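Local coordinates for natterin-like protein (Lethenteron camtschaticum, PDB 6IUL) that is a lamprey immune protein and cytotoxin that probably recognises glycans through a jacalin-like domain and forms membrane pores through an aerolysin-type module, at residues M154-M159 with I273-T278. Numbering follows the deposited sequence.
Sequences MKYPTM and IDLPYT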
ATOM      1  N   MET A 154      -1.776   9.562  19.522  1.00 39.33           N
ATOM      2  CA  MET A 154      -0.428   9.125  19.164  1.00 43.58           C
ATOM      3  C   MET A 154       0.619  10.049  19.799  1.00 40.27           C
ATOM      4  O   MET A 154       0.521  11.246  19.692  1.00 38.53           O
ATOM      5  CB  MET A 154      -0.244   9.101  17.638  1.00 41.77           C
ATOM      6  CG  MET A 154       1.126   8.607  17.180  1.00 40.55           C
ATOM      7  SD  MET A 154       1.441   6.892  17.621  1.00 35.92           S
ATOM      8  CE  MET A 154       0.161   6.025  16.696  1.00 39.07           C
ATOM      9  N   LYS A 155       1.615   9.458  20.450  1.00 42.33           N
ATOM     10  CA  LYS A 155       2.681  10.215  21.109  1.00 40.13           C
ATOM     11  C   LYS A 155       4.010   9.553  20.847  1.00 36.12           C
ATOM     12  O   LYS A 155       4.102   8.342  20.815  1.00 38.50           O
ATOM     13  CB  LYS A 155       2.460  10.307  22.629  1.00 41.24           C
ATOM     14  CG  LYS A 155       1.330  11.221  23.004  1.00 47.77           C
ATOM     15  CD  LYS A 155       0.902  11.017  24.453  1.00 51.53           C
ATOM     16  CE  LYS A 155      -0.080  12.066  24.941  1.00 58.23           C
ATOM     17  NZ  LYS A 155      -1.488  11.765  24.568  1.00 63.69           N
ATOM     18  N   TYR A 156       5.041  10.379  20.659  1.00 36.14           N
ATOM     19  CA  TYR A 156       6.406   9.944  20.465  1.00 41.00           C
ATOM     20  C   TYR A 156       7.211  10.533  21.637  1.00 45.70           C
ATOM     21  O   TYR A 156       7.767  11.636  21.539  1.00 46.46           O
ATOM     22  CB  TYR A 156       6.939  10.436  19.112  1.00 39.90           C
ATOM     23  CG  TYR A 156       6.038  10.070  17.983  1.00 35.31           C
ATOM     24  CD1 TYR A 156       6.183   8.860  17.327  1.00 33.74           C
ATOM     25  CD2 TYR A 156       5.033  10.949  17.572  1.00 34.83           C
ATOM     26  CE1 TYR A 156       5.348   8.526  16.261  1.00 35.27           C
ATOM     27  CE2 TYR A 156       4.185  10.620  16.539  1.00 36.43           C
ATOM     28  CZ  TYR A 156       4.336   9.395  15.894  1.00 36.65           C
ATOM     29  OH  TYR A 156       3.478   9.073  14.867  1.00 35.65           O
ATOM     30  N   PRO A 157       7.239   9.808  22.762  1.00 47.25           N
ATOM     31  CA  PRO A 157       7.725  10.410  24.021  1.00 49.36           C
ATOM     32  C   PRO A 157       9.249  10.715  24.065  1.00 43.50           C
ATOM     33  O   PRO A 157       9.682  11.472  24.896  1.00 42.37           O
ATOM     34  CB  PRO A 157       7.326   9.370  25.089  1.00 49.45           C
ATOM     35  CG  PRO A 157       7.133   8.100  24.340  1.00 51.42           C
ATOM     36  CD  PRO A 157       6.713   8.445  22.941  1.00 46.02           C
ATOM     37  N   THR A 158      10.037  10.125  23.184  1.00 43.79           N
ATOM     38  CA  THR A 158      11.476  10.416  23.149  1.00 42.96           C
ATOM     39  C   THR A 158      11.868  11.351  21.998  1.00 48.28           C
ATOM     40  O   THR A 158      13.056  11.584  21.774  1.00 41.61           O
ATOM     41  CB  THR A 158      12.314   9.157  23.026  1.00 41.28           C
ATOM     42  OG1 THR A 158      12.132   8.573  21.738  1.00 40.35           O
ATOM     43  CG2 THR A 158      11.975   8.133  24.150  1.00 47.02           C
ATOM     44  N   MET A 159      10.875  11.895  21.294  1.00 48.79           N
ATOM     45  CA  MET A 159      11.114  12.621  20.062  1.00 53.25           C
ATOM     46  C   MET A 159      12.008  13.871  20.223  1.00 55.79           C
ATOM     47  O   MET A 159      12.963  14.052  19.465  1.00 43.88           O
ATOM     48  CB  MET A 159       9.790  13.044  19.428  1.00 53.11           C
ATOM     49  CG  MET A 159      10.015  13.744  18.086  1.00 51.43           C
ATOM     50  SD  MET A 159       8.543  13.818  17.052  1.00 51.69           S
ATOM     51  CE  MET A 159       7.883  15.428  17.452  1.00 56.78           C
ATOM     52  N   ILE A 273      13.551   7.527  10.170  1.00 41.19           N
ATOM     53  CA  ILE A 273      13.018   7.806  11.486  1.00 40.62           C
ATOM     54  C   ILE A 273      12.719   6.505  12.235  1.00 47.78           C
ATOM     55  O   ILE A 273      12.055   5.606  11.709  1.00 44.58           O
ATOM     56  CB  ILE A 273      11.751   8.660  11.409  1.00 39.94           C
ATOM     57  CG1 ILE A 273      12.025   9.925  10.591  1.00 38.90           C
ATOM     58  CG2 ILE A 273      11.249   8.993  12.804  1.00 36.66           C
ATOM     59  CD1 ILE A 273      10.882  10.925  10.527  1.00 37.93           C
ATOM     60  N   ASP A 274      13.213   6.403  13.469  1.00 45.60           N
ATOM     61  CA  ASP A 274      13.053   5.193  14.271  1.00 48.24           C
ATOM     62  C   ASP A 274      12.803   5.657  15.709  1.00 45.78           C
ATOM     63  O   ASP A 274      13.710   6.177  16.353  1.00 45.41           O
ATOM     64  CB  ASP A 274      14.297   4.305  14.152  1.00 52.80           C
ATOM     65  CG  ASP A 274      14.130   2.937  14.822  1.00 65.35           C
ATOM     66  OD1 ASP A 274      13.666   2.862  15.983  1.00 71.07           O
ATOM     67  OD2 ASP A 274      14.498   1.914  14.204  1.00 83.01           O
ATOM     68  N   LEU A 275      11.566   5.516  16.188  1.00 40.35           N
ATOM     69  CA  LEU A 275      11.121   6.174  17.419  1.00 40.24           C
ATOM     70  C   LEU A 275      10.069   5.344  18.166  1.00 40.94           C
ATOM     71  O   LEU A 275       9.193   4.814  17.549  1.00 39.45           O
ATOM     72  CB  LEU A 275      10.479   7.513  17.092  1.00 37.95           C
ATOM     73  CG  LEU A 275      11.329   8.699  16.593  1.00 41.52           C
ATOM     74  CD1 LEU A 275      10.414   9.866  16.313  1.00 38.83           C
ATOM     75  CD2 LEU A 275      12.393   9.115  17.635  1.00 41.36           C
ATOM     76  N   PRO A 276      10.158   5.233  19.497  1.00 41.30           N
ATOM     77  CA  PRO A 276       9.063   4.592  20.237  1.00 40.54           C
ATOM     78  C   PRO A 276       7.788   5.430  20.224  1.00 37.35           C
ATOM     79  O   PRO A 276       7.861   6.668  20.140  1.00 35.41           O
ATOM     80  CB  PRO A 276       9.621   4.465  21.684  1.00 42.22           C
ATOM     81  CG  PRO A 276      10.700   5.521  21.758  1.00 43.82           C
ATOM     82  CD  PRO A 276      11.296   5.580  20.371  1.00 42.57           C
ATOM     83  N   TYR A 277       6.628   4.761  20.282  1.00 29.96           N
ATOM     84  CA  TYR A 277       5.341   5.485  20.361  1.00 31.80           C
ATOM     85  C   TYR A 277       4.433   4.870  21.401  1.00 31.30           C
ATOM     86  O   TYR A 277       4.538   3.699  21.715  1.00 35.54           O
ATOM     87  CB  TYR A 277       4.604   5.509  18.986  1.00 32.17           C
ATOM     88  CG  TYR A 277       3.866   4.241  18.643  1.00 29.21           C
ATOM     89  CD1 TYR A 277       2.591   3.984  19.150  1.00 30.16           C
ATOM     90  CD2 TYR A 277       4.455   3.273  17.860  1.00 31.97           C
ATOM     91  CE1 TYR A 277       1.911   2.812  18.849  1.00 30.35           C
ATOM     92  CE2 TYR A 277       3.783   2.103  17.534  1.00 31.83           C
ATOM     93  CZ  TYR A 277       2.511   1.876  18.042  1.00 32.03           C
ATOM     94  OH  TYR A 277       1.883   0.696  17.728  1.00 28.04           O
ATOM     95  N   THR A 278       3.521   5.676  21.913  1.00 31.13           N
ATOM     96  CA  THR A 278       2.422   5.196  22.737  1.00 32.86           C
ATOM     97  C   THR A 278       1.146   5.684  22.059  1.00 34.34           C
ATOM     98  O   THR A 278       1.179   6.693  21.326  1.00 34.66           O
ATOM     99  CB  THR A 278       2.456   5.724  24.188  1.00 33.51           C
ATOM    100  OG1 THR A 278       2.327   7.137  24.167  1.00 35.82           O
ATOM    101  CG2 THR A 278       3.766   5.352  24.906  1.00 34.56           C
TER
HETATM  102  O   HOH W   1       9.535   8.893  20.627  1.00 34.54           O
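The carbonyl oxygen of K155 is held from the strand opposite by one hydrogen bond and a weaker CA-H...O contact: T278 N donates to K155 O at 2.9 Å, tilted out of the carbonyl plane, and Y277 CA lies 3.1 Å from the same oxygen, with a bent angle of 129° at the hydrogen. The return bond, from K155 N to T278 O, is also 2.9 Å long and closes the ring of an antiparallel hydrogen-bonded pair. Here strand 135-155 ends against the long strand 260-285. Beyond the pair, Y156 to M159 form a type I turn, closed by M159 N bonding to Y156 O, and a single water links the turn to the strand. This water accepts from T158 N and donates to P276 O over 2.8 Å. The T158 side chain crosses the P276 ring at about a right angle, its OG1 lying 3.4 Å from both CG and CD of the proline.

On one flank, M154 makes a Met-aromatic contact: bends at chi2 and chi3 (64° and 63°) fold the chain so that SD sits 4.3 Å from the Y277 ring centroid, obliquely placed. The OH of Y277 is hydrogen-bonded to S201 O, and W200 meets the ring edge-to-face. Y156 rests CD1 and CE1 obliquely against Y277 CB, and its hydroxyl is hydrogen-bonded with W200 NE1; with M159, whose CG nears L275 CD1, it also packs on V232 of strand 228-238. Direct pairing thus passes into a solvent-mediated link as the chain turns away, while the ring of Y156 and the thioether chain of M159 keep the departing turn packed within the aerolysin-type module, against L275 and strand 228-238.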